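Local coordinates for protein beta-porphyranase (Bacteroides plebeius, PDB 4AWD) that cleaves the sulfated red-algal polysaccharide porphyran at beta-D-galactose-(1->4)-alpha-L-galactose-6-sulfate linkages, releasing mostly disaccharides, at residues Leu31-Ile36 and Trp48-Asp53; Glu52-Glu57 and Asn129-Gly134; Tyr117-Gly122 and Gln294-Glu299. All blocks are in the same frame, centred on the assembly; numbering follows the deposited sequence.

Contact 1 of 3, residues Leu31-Ile36 and Trp48-Asp53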
ATOM      1  N   LEU A  31      22.112  -1.163   4.199  1.00 16.48           N
ATOM      2  CA  LEU A  31      21.646  -0.263   3.162  1.00 16.55           C
ATOM      3  C   LEU A  31      20.603   0.692   3.731  1.00 16.63           C
ATOM      4  O   LEU A  31      20.619   1.881   3.416  1.00 16.97           O
ATOM      5  CB  LEU A  31      21.114  -1.043   1.957  1.00 16.38           C
ATOM      6  CG  LEU A  31      22.222  -1.626   1.070  1.00 15.99           C
ATOM      7  CD1 LEU A  31      21.629  -2.466  -0.032  1.00 15.05           C
ATOM      8  CD2 LEU A  31      23.090  -0.531   0.473  1.00 15.26           C
ATOM      9  N   ALA A  32      19.737   0.171   4.597  1.00 16.69           N
ATOM     10  CA  ALA A  32      18.714   0.980   5.259  1.00 17.09           C
ATOM     11  C   ALA A  32      19.316   1.983   6.228  1.00 17.27           C
ATOM     12  O   ALA A  32      18.853   3.115   6.294  1.00 16.90           O
ATOM     13  CB  ALA A  32      17.673   0.098   5.968  1.00 16.69           C
ATOM     14  N   GLU A  33      20.336   1.568   6.982  1.00 18.12           N
ATOM     15  CA  GLU A  33      21.045   2.487   7.889  1.00 18.98           C
ATOM     16  C   GLU A  33      21.665   3.640   7.104  1.00 19.32           C
ATOM     17  O   GLU A  33      21.517   4.803   7.477  1.00 19.31           O
ATOM     18  CB  GLU A  33      22.125   1.756   8.694  1.00 19.08           C
ATOM     19  CG  GLU A  33      22.830   2.610   9.742  1.00 20.10           C
ATOM     20  CD  GLU A  33      22.043   2.756  11.045  1.00 24.47           C
ATOM     21  OE1 GLU A  33      20.995   2.077  11.215  1.00 25.70           O
ATOM     22  OE2 GLU A  33      22.486   3.553  11.916  1.00 27.04           O
ATOM     23  N   GLU A  34      22.340   3.302   6.007  1.00 19.87           N
ATOM     24  CA  GLU A  34      22.947   4.287   5.122  1.00 20.68           C
ATOM     25  C   GLU A  34      21.904   5.244   4.523  1.00 20.97           C
ATOM     26  O   GLU A  34      22.197   6.421   4.320  1.00 21.29           O
ATOM     27  CB  GLU A  34      23.747   3.571   4.027  1.00 20.82           C
ATOM     28  CG  GLU A  34      24.396   4.475   2.966  1.00 23.09           C
ATOM     29  CD  GLU A  34      25.532   5.371   3.499  1.00 26.44           C
ATOM     30  OE1 GLU A  34      26.185   5.028   4.525  1.00 27.05           O
ATOM     31  OE2 GLU A  34      25.775   6.431   2.871  1.00 27.84           O
ATOM     32  N   HIS A  35      20.693   4.744   4.268  1.00 20.90           N
ATOM     33  CA  HIS A  35      19.608   5.549   3.688  1.00 21.18           C
ATOM     34  C   HIS A  35      19.060   6.667   4.611  1.00 21.40           C
ATOM     35  O   HIS A  35      18.316   7.534   4.152  1.00 21.64           O
ATOM     36  CB  HIS A  35      18.466   4.639   3.194  1.00 21.31           C
ATOM     37  CG  HIS A  35      17.420   5.350   2.383  1.00 21.55           C
ATOM     38  ND1 HIS A  35      17.706   6.012   1.205  1.00 22.11           N
ATOM     39  CD2 HIS A  35      16.086   5.490   2.575  1.00 21.77           C
ATOM     40  CE1 HIS A  35      16.596   6.539   0.714  1.00 21.28           C
ATOM     41  NE2 HIS A  35      15.600   6.240   1.530  1.00 22.04           N
ATOM     42  N   ILE A  36      19.434   6.656   5.893  1.00 21.40           N
ATOM     43  CA  ILE A  36      19.024   7.706   6.840  1.00 21.25           C
ATOM     44  C   ILE A  36      19.458   9.119   6.388  1.00 21.46           C
ATOM     45  O   ILE A  36      18.726  10.091   6.605  1.00 21.72           O
ATOM     46  CB  ILE A  36      19.463   7.370   8.302  1.00 21.31           C
ATOM     47  CG1 ILE A  36      18.733   6.109   8.783  1.00 20.82           C
ATOM     48  CG2 ILE A  36      19.186   8.534   9.279  1.00 20.60           C
ATOM     49  CD1 ILE A  36      19.318   5.480  10.053  1.00 20.98           C
ATOM     50  N   TRP A  48      16.742   8.899  13.677  1.00 14.79           N
ATOM     51  CA  TRP A  48      16.100   7.822  12.949  1.00 12.97           C
ATOM     52  C   TRP A  48      16.841   6.518  13.216  1.00 13.91           C
ATOM     53  O   TRP A  48      18.078   6.477  13.226  1.00 13.62           O
ATOM     54  CB  TRP A  48      16.032   8.110  11.443  1.00 11.60           C
ATOM     55  CG  TRP A  48      15.085   9.233  11.052  1.00  4.48           C
ATOM     56  CD1 TRP A  48      15.428  10.477  10.588  1.00  2.00           C
ATOM     57  CD2 TRP A  48      13.641   9.198  11.073  1.00  2.00           C
ATOM     58  NE1 TRP A  48      14.284  11.228  10.350  1.00  2.00           N
ATOM     59  CE2 TRP A  48      13.181  10.460  10.634  1.00  2.00           C
ATOM     60  CE3 TRP A  48      12.695   8.230  11.449  1.00  2.00           C
ATOM     61  CZ2 TRP A  48      11.819  10.763  10.525  1.00  2.00           C
ATOM     62  CZ3 TRP A  48      11.324   8.542  11.326  1.00  2.00           C
ATOM     63  CH2 TRP A  48      10.913   9.809  10.879  1.00  2.00           C
ATOM     64  N   VAL A  49      16.061   5.457  13.431  1.00 14.19           N
ATOM     65  CA  VAL A  49      16.582   4.137  13.725  1.00 14.60           C
ATOM     66  C   VAL A  49      15.834   3.093  12.870  1.00 15.27           C
ATOM     67  O   VAL A  49      14.600   3.153  12.733  1.00 15.28           O
ATOM     68  CB  VAL A  49      16.470   3.877  15.246  1.00 14.86           C
ATOM     69  CG1 VAL A  49      15.882   2.515  15.563  1.00 15.39           C
ATOM     70  CG2 VAL A  49      17.840   4.110  15.950  1.00 14.58           C
ATOM     71  N   VAL A  50      16.572   2.156  12.275  1.00 15.31           N
ATOM     72  CA  VAL A  50      15.959   1.168  11.412  1.00 15.39           C
ATOM     73  C   VAL A  50      14.915   0.369  12.203  1.00 16.12           C
ATOM     74  O   VAL A  50      15.178  -0.078  13.317  1.00 15.94           O
ATOM     75  CB  VAL A  50      16.999   0.212  10.799  1.00 15.04           C
ATOM     76  CG1 VAL A  50      16.307  -0.889  10.003  1.00 15.58           C
ATOM     77  CG2 VAL A  50      17.950   0.955   9.914  1.00 14.63           C
ATOM     78  N   ASN A  51      13.719   0.219  11.638  1.00 16.68           N
ATOM     79  CA  ASN A  51      12.767  -0.746  12.181  1.00 17.01           C
ATOM     80  C   ASN A  51      12.903  -2.038  11.380  1.00 16.69           C
ATOM     81  O   ASN A  51      12.415  -2.130  10.256  1.00 16.91           O
ATOM     82  CB  ASN A  51      11.334  -0.207  12.136  1.00 17.18           C
ATOM     83  CG  ASN A  51      10.382  -0.988  13.038  1.00 18.22           C
ATOM     84  OD1 ASN A  51      10.559  -2.183  13.281  1.00 17.87           O
ATOM     85  ND2 ASN A  51       9.361  -0.303  13.541  1.00 20.98           N
ATOM     86  N   GLU A  52      13.585  -3.024  11.957  1.00 16.28           N
ATOM     87  CA  GLU A  52      13.958  -4.232  11.213  1.00 16.16           C
ATOM     88  C   GLU A  52      12.753  -5.030  10.757  1.00 15.62           C
ATOM     89  O   GLU A  52      12.793  -5.703   9.727  1.00 15.61           O
ATOM     90  CB  GLU A  52      14.879  -5.115  12.036  1.00 16.15           C
ATOM     91  CG  GLU A  52      16.203  -4.450  12.339  1.00 19.17           C
ATOM     92  CD  GLU A  52      17.123  -5.284  13.211  1.00 22.01           C
ATOM     93  OE1 GLU A  52      16.848  -6.491  13.412  1.00 24.00           O
ATOM     94  OE2 GLU A  52      18.137  -4.723  13.684  1.00 23.63           O
ATOM     95  N   ASP A  53      11.676  -4.912  11.522  1.00 15.06           N
ATOM     96  CA  ASP A  53      10.489  -5.712  11.336  1.00 14.40           C
ATOM     97  C   ASP A  53       9.768  -5.439  10.019  1.00 13.77           C
ATOM     98  O   ASP A  53       9.042  -6.289   9.533  1.00 13.79           O
ATOM     99  CB  ASP A  53       9.560  -5.510  12.538  1.00 15.09           C
ATOM    100  CG  ASP A  53      10.105  -6.167  13.819  1.00 15.47           C
ATOM    101  OD1 ASP A  53      11.120  -6.903  13.750  1.00 15.67           O
ATOM    102  OD2 ASP A  53       9.517  -5.947  14.892  1.00 14.86           O
TER
HETATM  103  O   HOH W   1      19.382   1.878  13.032  1.00 17.90           O
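V50 against A32 and E33 illustrates how a short N-terminal helix can be laid on a strand without a direct hydrogen bond. Helix 30-34 and the turn after it rest against strand 46-50, which itself pairs with strand 308-321 of the GH16 beta-sandwich. V50 offers its CG2 methyl, which meets A32 CB at 4.0 Å and E33 OE1 at 3.5 Å; CG1 lies anti to the backbone N (chi1 175°), leaving CG2 as the branch that faces the helix. E33 departs from the helix with CG anti to N, then bends at chi2 (81°), which brings the carboxylate back across V50. Further along, I36 uses two branches: CG2 packs on W48 CB at 3.8 Å, while CD1, at the end of an extended arm, touches W48 O at 3.5 Å. The indole of W48 leads elsewhere, to P40 O through NE1 and edge-to-face to W246. A water lies between V50 N and E33 OE1, but its distance to the carboxylate is too short to be trusted, and a polar link through it is at most tentative. Methyls thus meet both carbon and oxygen atoms, which implies that van der Waals fit carries the contact.

Contact 2 of 3, residues Glu52-Glu57 and Asn129-Gly134. With CA (calcium ion), chain C.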
ATOM      1  N   GLU A  52      13.585  -3.024  11.957  1.00 16.28           N
ATOM      2  CA  GLU A  52      13.958  -4.232  11.213  1.00 16.16           C
ATOM      3  C   GLU A  52      12.753  -5.030  10.757  1.00 15.62           C
ATOM      4  O   GLU A  52      12.793  -5.703   9.727  1.00 15.61           O
ATOM      5  CB  GLU A  52      14.879  -5.115  12.036  1.00 16.15           C
ATOM      6  CG  GLU A  52      16.203  -4.450  12.339  1.00 19.17           C
ATOM      7  CD  GLU A  52      17.123  -5.284  13.211  1.00 22.01           C
ATOM      8  OE1 GLU A  52      16.848  -6.491  13.412  1.00 24.00           O
ATOM      9  OE2 GLU A  52      18.137  -4.723  13.684  1.00 23.63           O
ATOM     10  N   ASP A  53      11.676  -4.912  11.522  1.00 15.06           N
ATOM     11  CA  ASP A  53      10.489  -5.712  11.336  1.00 14.40           C
ATOM     12  C   ASP A  53       9.768  -5.439  10.019  1.00 13.77           C
ATOM     13  O   ASP A  53       9.042  -6.289   9.533  1.00 13.79           O
ATOM     14  CB  ASP A  53       9.560  -5.510  12.538  1.00 15.09           C
ATOM     15  CG  ASP A  53      10.105  -6.167  13.819  1.00 15.47           C
ATOM     16  OD1 ASP A  53      11.120  -6.903  13.750  1.00 15.67           O
ATOM     17  OD2 ASP A  53       9.517  -5.947  14.892  1.00 14.86           O
ATOM     18  N   TYR A  54       9.983  -4.265   9.432  1.00 12.93           N
ATOM     19  CA  TYR A  54       9.288  -3.894   8.191  1.00 12.35           C
ATOM     20  C   TYR A  54      10.289  -3.420   7.140  1.00 11.65           C
ATOM     21  O   TYR A  54       9.973  -2.637   6.254  1.00 10.66           O
ATOM     22  CB  TYR A  54       8.197  -2.852   8.490  1.00 12.21           C
ATOM     23  CG  TYR A  54       7.416  -3.235   9.720  1.00 12.45           C
ATOM     24  CD1 TYR A  54       6.446  -4.242   9.668  1.00 12.38           C
ATOM     25  CD2 TYR A  54       7.697  -2.646  10.961  1.00 13.02           C
ATOM     26  CE1 TYR A  54       5.747  -4.635  10.816  1.00 12.29           C
ATOM     27  CE2 TYR A  54       7.008  -3.032  12.111  1.00 13.06           C
ATOM     28  CZ  TYR A  54       6.037  -4.022  12.032  1.00 12.94           C
ATOM     29  OH  TYR A  54       5.358  -4.391  13.175  1.00 12.87           O
ATOM     30  N   THR A  55      11.509  -3.933   7.255  1.00 11.28           N
ATOM     31  CA  THR A  55      12.599  -3.499   6.415  1.00 10.81           C
ATOM     32  C   THR A  55      13.146  -4.720   5.722  1.00 11.31           C
ATOM     33  O   THR A  55      13.392  -5.758   6.370  1.00 11.43           O
ATOM     34  CB  THR A  55      13.696  -2.783   7.252  1.00 10.49           C
ATOM     35  OG1 THR A  55      13.205  -1.512   7.699  1.00  9.60           O
ATOM     36  CG2 THR A  55      14.937  -2.559   6.438  1.00  9.70           C
ATOM     37  N   ASP A  56      13.331  -4.593   4.409  1.00 11.42           N
ATOM     38  CA  ASP A  56      13.847  -5.675   3.587  1.00 12.00           C
ATOM     39  C   ASP A  56      14.387  -5.187   2.252  1.00 12.61           C
ATOM     40  O   ASP A  56      13.685  -4.497   1.483  1.00 12.85           O
ATOM     41  CB  ASP A  56      12.769  -6.735   3.323  1.00 11.94           C
ATOM     42  CG  ASP A  56      13.362  -8.120   3.066  1.00 12.24           C
ATOM     43  OD1 ASP A  56      14.442  -8.231   2.427  1.00 10.94           O
ATOM     44  OD2 ASP A  56      12.732  -9.104   3.504  1.00 12.38           O
ATOM     45  N   GLU A  57      15.615  -5.609   1.963  1.00 12.67           N
ATOM     46  CA  GLU A  57      16.295  -5.248   0.738  1.00 12.72           C
ATOM     47  C   GLU A  57      15.972  -6.242  -0.373  1.00 13.06           C
ATOM     48  O   GLU A  57      16.223  -5.982  -1.543  1.00 13.43           O
ATOM     49  CB  GLU A  57      17.802  -5.180   0.985  1.00 12.43           C
ATOM     50  CG  GLU A  57      18.222  -4.164   2.033  1.00 11.94           C
ATOM     51  CD  GLU A  57      17.848  -2.725   1.671  1.00 13.09           C
ATOM     52  OE1 GLU A  57      17.828  -2.367   0.465  1.00 11.54           O
ATOM     53  OE2 GLU A  57      17.592  -1.934   2.607  1.00 13.18           O
ATOM     54  N   ASN A 129       2.484  -6.699  12.998  1.00 13.14           N
ATOM     55  CA  ASN A 129       1.494  -5.676  12.745  1.00 12.79           C
ATOM     56  C   ASN A 129       1.569  -4.511  13.737  1.00 12.66           C
ATOM     57  O   ASN A 129       0.549  -3.943  14.112  1.00 12.60           O
ATOM     58  CB  ASN A 129       0.100  -6.309  12.761  1.00 12.65           C
ATOM     59  CG  ASN A 129      -0.223  -6.960  14.087  1.00 12.10           C
ATOM     60  OD1 ASN A 129       0.542  -6.838  15.043  1.00 12.88           O
ATOM     61  ND2 ASN A 129      -1.345  -7.673  14.149  1.00  9.29           N
ATOM     62  N   GLN A 130       2.780  -4.145  14.135  1.00 12.60           N
ATOM     63  CA  GLN A 130       2.978  -3.093  15.133  1.00 12.40           C
ATOM     64  C   GLN A 130       3.752  -1.911  14.562  1.00 12.56           C
ATOM     65  O   GLN A 130       4.467  -1.206  15.305  1.00 12.38           O
ATOM     66  CB  GLN A 130       3.717  -3.656  16.359  1.00 12.41           C
ATOM     67  CG  GLN A 130       2.986  -4.800  17.069  1.00 12.73           C
ATOM     68  CD  GLN A 130       1.680  -4.336  17.674  1.00 13.59           C
ATOM     69  OE1 GLN A 130       1.671  -3.503  18.575  1.00 14.58           O
ATOM     70  NE2 GLN A 130       0.561  -4.868  17.172  1.00 13.09           N
ATOM     71  N   ALA A 131       3.636  -1.698  13.251  1.00 12.18           N
ATOM     72  CA  ALA A 131       4.266  -0.528  12.636  1.00 12.28           C
ATOM     73  C   ALA A 131       3.421   0.680  12.993  1.00 12.43           C
ATOM     74  O   ALA A 131       2.237   0.714  12.672  1.00 12.05           O
ATOM     75  CB  ALA A 131       4.365  -0.685  11.137  1.00 12.26           C
ATOM     76  N   HIS A 132       4.017   1.644  13.702  1.00 12.74           N
ATOM     77  CA  HIS A 132       3.307   2.867  14.083  1.00 13.06           C
ATOM     78  C   HIS A 132       4.072   4.103  13.611  1.00 12.89           C
ATOM     79  O   HIS A 132       4.650   4.084  12.516  1.00 13.05           O
ATOM     80  CB  HIS A 132       3.029   2.924  15.598  1.00 13.40           C
ATOM     81  CG  HIS A 132       1.708   3.551  15.943  1.00 13.92           C
ATOM     82  ND1 HIS A 132       1.106   3.390  17.171  1.00 14.44           N
ATOM     83  CD2 HIS A 132       0.853   4.299  15.202  1.00 14.72           C
ATOM     84  CE1 HIS A 132      -0.049   4.034  17.181  1.00 14.92           C
ATOM     85  NE2 HIS A 132      -0.231   4.585  15.996  1.00 14.61           N
ATOM     86  N   TYR A 133       4.085   5.162  14.429  1.00 12.52           N
ATOM     87  CA  TYR A 133       4.721   6.435  14.043  1.00 12.13           C
ATOM     88  C   TYR A 133       6.167   6.181  13.678  1.00 11.98           C
ATOM     89  O   TYR A 133       6.868   5.389  14.340  1.00 11.86           O
ATOM     90  CB  TYR A 133       4.621   7.508  15.141  1.00 11.92           C
ATOM     91  CG  TYR A 133       3.245   7.616  15.765  1.00 12.33           C
ATOM     92  CD1 TYR A 133       2.104   7.661  14.971  1.00 12.30           C
ATOM     93  CD2 TYR A 133       3.081   7.630  17.147  1.00 13.07           C
ATOM     94  CE1 TYR A 133       0.849   7.742  15.531  1.00 12.34           C
ATOM     95  CE2 TYR A 133       1.808   7.723  17.718  1.00 13.70           C
ATOM     96  CZ  TYR A 133       0.707   7.780  16.891  1.00 11.77           C
ATOM     97  OH  TYR A 133      -0.548   7.847  17.414  1.00 12.59           O
ATOM     98  N   GLY A 134       6.593   6.831  12.605  1.00 11.35           N
ATOM     99  CA  GLY A 134       7.853   6.496  11.977  1.00 11.48           C
ATOM    100  C   GLY A 134       7.809   6.806  10.500  1.00 11.68           C
ATOM    101  O   GLY A 134       6.941   7.560  10.036  1.00 12.54           O
TER
HETATM  102 CA    CA C1321      17.191  -4.799  -3.437  1.00 17.69          CA
HETATM  103  O   HOH W   2      18.455  -3.431  -1.978  1.00  9.89           O
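The Y54 ring lies between the methyl of A131 and the methylene of D53: A131 CB covers one face and D53 CB, from the neighbouring residue, the opposite one, each offset toward the rim. The alanine methyl makes a CH-pi contact, 3.8 Å from A131 CB to the centroid of the Y54 ring and only 16° off its normal. At the hydroxyl end N129 N sits near the ring plane, and Q130 N approaches obliquely to donate a hydrogen bond to Y54 OH (2.8 Å, 145° at the hydrogen). A131 N is also close to Y54 OH, at 3.2 Å, but is poorly angled for bonding. Q130 bends at chi2 (-65°), which takes its amide away from the tyrosine and back to N129, where Q130 NE2 donates almost straight to N129 OD1 at 2.9 Å, from above the carbonyl plane.

In the GH16 beta-sandwich this joins the loop after strand 46-50 to the loop leading into strand 134-141; Y54 also touches I282 and A316 on two further strands, and A131 is held by backbone bonding to M280. Downstream of the tyrosine, the same loop supplies a calcium ligand. E57 O binds the calcium ion at 2.4 Å, beside N59, G94 and D312, while E57 OE1 accepts from a calcium-bound water at 2.7 Å and forms a salt bridge with R315. D53, whose CB backs the ring, carries its carboxylate to K128.

Contact 3 of 3, residues Tyr117-Gly122 and Gln294-Glu299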
ATOM      1  N   TYR A 117     -12.810 -15.007 -10.694  1.00 16.95           N
ATOM      2  CA  TYR A 117     -11.403 -14.619 -10.930  1.00 16.45           C
ATOM      3  C   TYR A 117     -10.755 -15.298 -12.139  1.00 16.01           C
ATOM      4  O   TYR A 117     -10.790 -16.518 -12.271  1.00 15.99           O
ATOM      5  CB  TYR A 117     -10.542 -14.910  -9.689  1.00 16.00           C
ATOM      6  CG  TYR A 117     -11.013 -14.205  -8.437  1.00 15.31           C
ATOM      7  CD1 TYR A 117     -10.990 -12.811  -8.355  1.00 13.45           C
ATOM      8  CD2 TYR A 117     -11.467 -14.928  -7.334  1.00 13.53           C
ATOM      9  CE1 TYR A 117     -11.417 -12.149  -7.219  1.00 12.58           C
ATOM     10  CE2 TYR A 117     -11.888 -14.276  -6.188  1.00 13.90           C
ATOM     11  CZ  TYR A 117     -11.866 -12.878  -6.147  1.00 13.68           C
ATOM     12  OH  TYR A 117     -12.281 -12.210  -5.027  1.00 13.20           O
ATOM     13  N   ARG A 118     -10.159 -14.496 -13.011  1.00 16.01           N
ATOM     14  CA  ARG A 118      -9.401 -15.016 -14.150  1.00 16.40           C
ATOM     15  C   ARG A 118      -8.031 -14.370 -14.242  1.00 15.76           C
ATOM     16  O   ARG A 118      -7.263 -14.665 -15.157  1.00 16.41           O
ATOM     17  CB  ARG A 118     -10.172 -14.839 -15.465  1.00 16.90           C
ATOM     18  CG  ARG A 118     -10.386 -13.384 -15.856  1.00 19.82           C
ATOM     19  CD  ARG A 118     -11.169 -13.248 -17.136  1.00 23.93           C
ATOM     20  NE  ARG A 118     -10.927 -11.955 -17.777  1.00 28.07           N
ATOM     21  CZ  ARG A 118     -11.710 -10.881 -17.643  1.00 30.82           C
ATOM     22  NH1 ARG A 118     -12.809 -10.916 -16.881  1.00 30.52           N
ATOM     23  NH2 ARG A 118     -11.391  -9.763 -18.284  1.00 31.13           N
ATOM     24  N   LEU A 119      -7.734 -13.484 -13.299  1.00 14.83           N
ATOM     25  CA  LEU A 119      -6.420 -12.879 -13.196  1.00 14.04           C
ATOM     26  C   LEU A 119      -5.850 -13.130 -11.811  1.00 13.81           C
ATOM     27  O   LEU A 119      -6.573 -13.122 -10.800  1.00 13.58           O
ATOM     28  CB  LEU A 119      -6.484 -11.373 -13.490  1.00 14.00           C
ATOM     29  CG  LEU A 119      -6.701 -10.921 -14.946  1.00 13.27           C
ATOM     30  CD1 LEU A 119      -7.125  -9.458 -15.002  1.00 10.92           C
ATOM     31  CD2 LEU A 119      -5.451 -11.141 -15.792  1.00 10.83           C
ATOM     32  N   ALA A 120      -4.548 -13.371 -11.757  1.00 13.32           N
ATOM     33  CA  ALA A 120      -3.888 -13.508 -10.471  1.00 13.12           C
ATOM     34  C   ALA A 120      -2.823 -12.430 -10.284  1.00 12.82           C
ATOM     35  O   ALA A 120      -1.957 -12.224 -11.150  1.00 12.73           O
ATOM     36  CB  ALA A 120      -3.322 -14.908 -10.294  1.00 12.62           C
ATOM     37  N   GLY A 121      -2.921 -11.727  -9.156  1.00 12.38           N
ATOM     38  CA  GLY A 121      -1.859 -10.818  -8.706  1.00 11.41           C
ATOM     39  C   GLY A 121      -1.217 -11.297  -7.417  1.00 10.79           C
ATOM     40  O   GLY A 121      -1.284 -12.480  -7.078  1.00 10.35           O
ATOM     41  N   GLY A 122      -0.607 -10.365  -6.690  1.00 10.62           N
ATOM     42  CA  GLY A 122       0.047 -10.660  -5.418  1.00 10.00           C
ATOM     43  C   GLY A 122      -0.383  -9.722  -4.308  1.00  9.57           C
ATOM     44  O   GLY A 122      -0.627  -8.547  -4.539  1.00  9.52           O
ATOM     45  N   GLN A 294     -10.646  -2.186 -18.264  1.00 14.12           N
ATOM     46  CA  GLN A 294      -9.774  -2.806 -19.271  1.00 14.40           C
ATOM     47  C   GLN A 294      -8.577  -3.471 -18.596  1.00 14.38           C
ATOM     48  O   GLN A 294      -7.417  -3.041 -18.739  1.00 13.82           O
ATOM     49  CB  GLN A 294      -9.348  -1.820 -20.362  1.00 14.39           C
ATOM     50  CG  GLN A 294     -10.549  -1.226 -21.091  1.00 16.87           C
ATOM     51  CD  GLN A 294     -10.162  -0.317 -22.224  1.00 20.42           C
ATOM     52  OE1 GLN A 294      -9.267  -0.641 -23.019  1.00 22.73           O
ATOM     53  NE2 GLN A 294     -10.845   0.833 -22.327  1.00 20.73           N
ATOM     54  N   VAL A 295      -8.906  -4.510 -17.834  1.00 14.30           N
ATOM     55  CA  VAL A 295      -7.956  -5.308 -17.086  1.00 14.64           C
ATOM     56  C   VAL A 295      -7.069  -6.060 -18.069  1.00 15.04           C
ATOM     57  O   VAL A 295      -7.444  -6.220 -19.238  1.00 15.41           O
ATOM     58  CB  VAL A 295      -8.675  -6.299 -16.132  1.00 14.84           C
ATOM     59  CG1 VAL A 295      -9.507  -5.535 -15.108  1.00 14.62           C
ATOM     60  CG2 VAL A 295      -9.549  -7.281 -16.916  1.00 13.11           C
ATOM     61  N   PRO A 296      -5.876  -6.493 -17.610  1.00 15.11           N
ATOM     62  CA  PRO A 296      -4.917  -7.201 -18.478  1.00 14.93           C
ATOM     63  C   PRO A 296      -5.520  -8.422 -19.171  1.00 14.97           C
ATOM     64  O   PRO A 296      -6.221  -9.211 -18.530  1.00 15.21           O
ATOM     65  CB  PRO A 296      -3.814  -7.625 -17.508  1.00 14.69           C
ATOM     66  CG  PRO A 296      -3.868  -6.596 -16.395  1.00 15.07           C
ATOM     67  CD  PRO A 296      -5.336  -6.251 -16.255  1.00 14.82           C
ATOM     68  N   THR A 297      -5.298  -8.539 -20.481  1.00 15.05           N
ATOM     69  CA  THR A 297      -5.673  -9.742 -21.225  1.00 15.22           C
ATOM     70  C   THR A 297      -4.497 -10.686 -21.126  1.00 15.69           C
ATOM     71  O   THR A 297      -3.461 -10.313 -20.583  1.00 16.29           O
ATOM     72  CB  THR A 297      -5.885  -9.469 -22.734  1.00 15.25           C
ATOM     73  OG1 THR A 297      -4.638  -9.053 -23.316  1.00 15.10           O
ATOM     74  CG2 THR A 297      -6.973  -8.423 -22.986  1.00 13.79           C
ATOM     75  N   ALA A 298      -4.634 -11.887 -21.687  1.00 16.22           N
ATOM     76  CA  ALA A 298      -3.510 -12.814 -21.827  1.00 16.51           C
ATOM     77  C   ALA A 298      -2.330 -12.164 -22.534  1.00 17.06           C
ATOM     78  O   ALA A 298      -1.181 -12.238 -22.060  1.00 16.80           O
ATOM     79  CB  ALA A 298      -3.933 -14.081 -22.554  1.00 16.86           C
ATOM     80  N   GLU A 299      -2.615 -11.504 -23.653  1.00 17.35           N
ATOM     81  CA  GLU A 299      -1.562 -10.868 -24.436  1.00 17.76           C
ATOM     82  C   GLU A 299      -0.892  -9.735 -23.684  1.00 18.04           C
ATOM     83  O   GLU A 299       0.322  -9.545 -23.820  1.00 18.33           O
ATOM     84  CB  GLU A 299      -2.097 -10.360 -25.774  1.00 17.60           C
ATOM     85  CG  GLU A 299      -1.101  -9.518 -26.568  1.00 18.74           C
ATOM     86  CD  GLU A 299       0.124 -10.310 -27.036  1.00 21.47           C
ATOM     87  OE1 GLU A 299       0.047 -11.558 -27.176  1.00 20.88           O
ATOM     88  OE2 GLU A 299       1.167  -9.664 -27.276  1.00 22.92           O
TER
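Between strands 281-285 and 308-321 of the GH16 beta-sandwich runs a long loop, and it is here that V295 meets L119 and R118 of strand 117-126, and P296 meets L119. L119 makes most of the contact on the strand side, with R118 adding a smaller one. L119 points its side chain at the loop with CG anti to its carbonyl carbon (chi1 -73°), and both methyls take part. CD1 lies against V295 CB at 3.7 Å and against the proline ring at P296 CD, 3.9 Å away, and it also touches the carbonyl oxygen P296 O. CD2 comes nearest to that oxygen, meeting P296 O at 3.4 Å. The leucine and valine side chains are skewed across each other, and V295 CG2 also comes within 3.8 Å of L119 CD1.

The touch of R118 is more exposed. A chi1 of 65° puts its CG between the backbone N and the carbonyl carbon, and from there the chain runs extended to NE and carries the guanidinium over to the valine, where NH2 lies 3.4 Å from V295 CG2, approaching obliquely. The strand, in turn, is bonded through the backbone of L119 to P81 and T83. V295 stands about 9 Å, side chain to side chain, from both R79 and E287, which places the contact near these probable substrate-binding residues.

No hydrogen bond or salt bridge crosses this interface. Its chemistry implies that van der Waals fit of apolar branches, around one carbonyl oxygen, joins loop to strand, whereas the polar bonds of the loop are partly internal, from T297 N to D300 OD2, and partly made by Q294 O to T146 OG1 and R187 NH1.

In the fold
From the N terminus, contact 1 closes first, a short loop of eleven residues that folds helix 30-34 back on strand 46-50. Contact 2 starts where contact 1 ends, sharing E52 and D53, and spans a much longer loop to 129-134. The two touch directly: A32 meets T55 and L31 meets E57, which links the N-terminal helix to the calcium-binding loop. Contact 3 opens at 117-122, before contact 2 has closed, and ends only at 294-299, and the two therefore cross. It lies on the opposite side of the chain's centre, 30 Å from contact 2 centre to centre, tying a late loop near the presumed substrate cleft to strand 117-126.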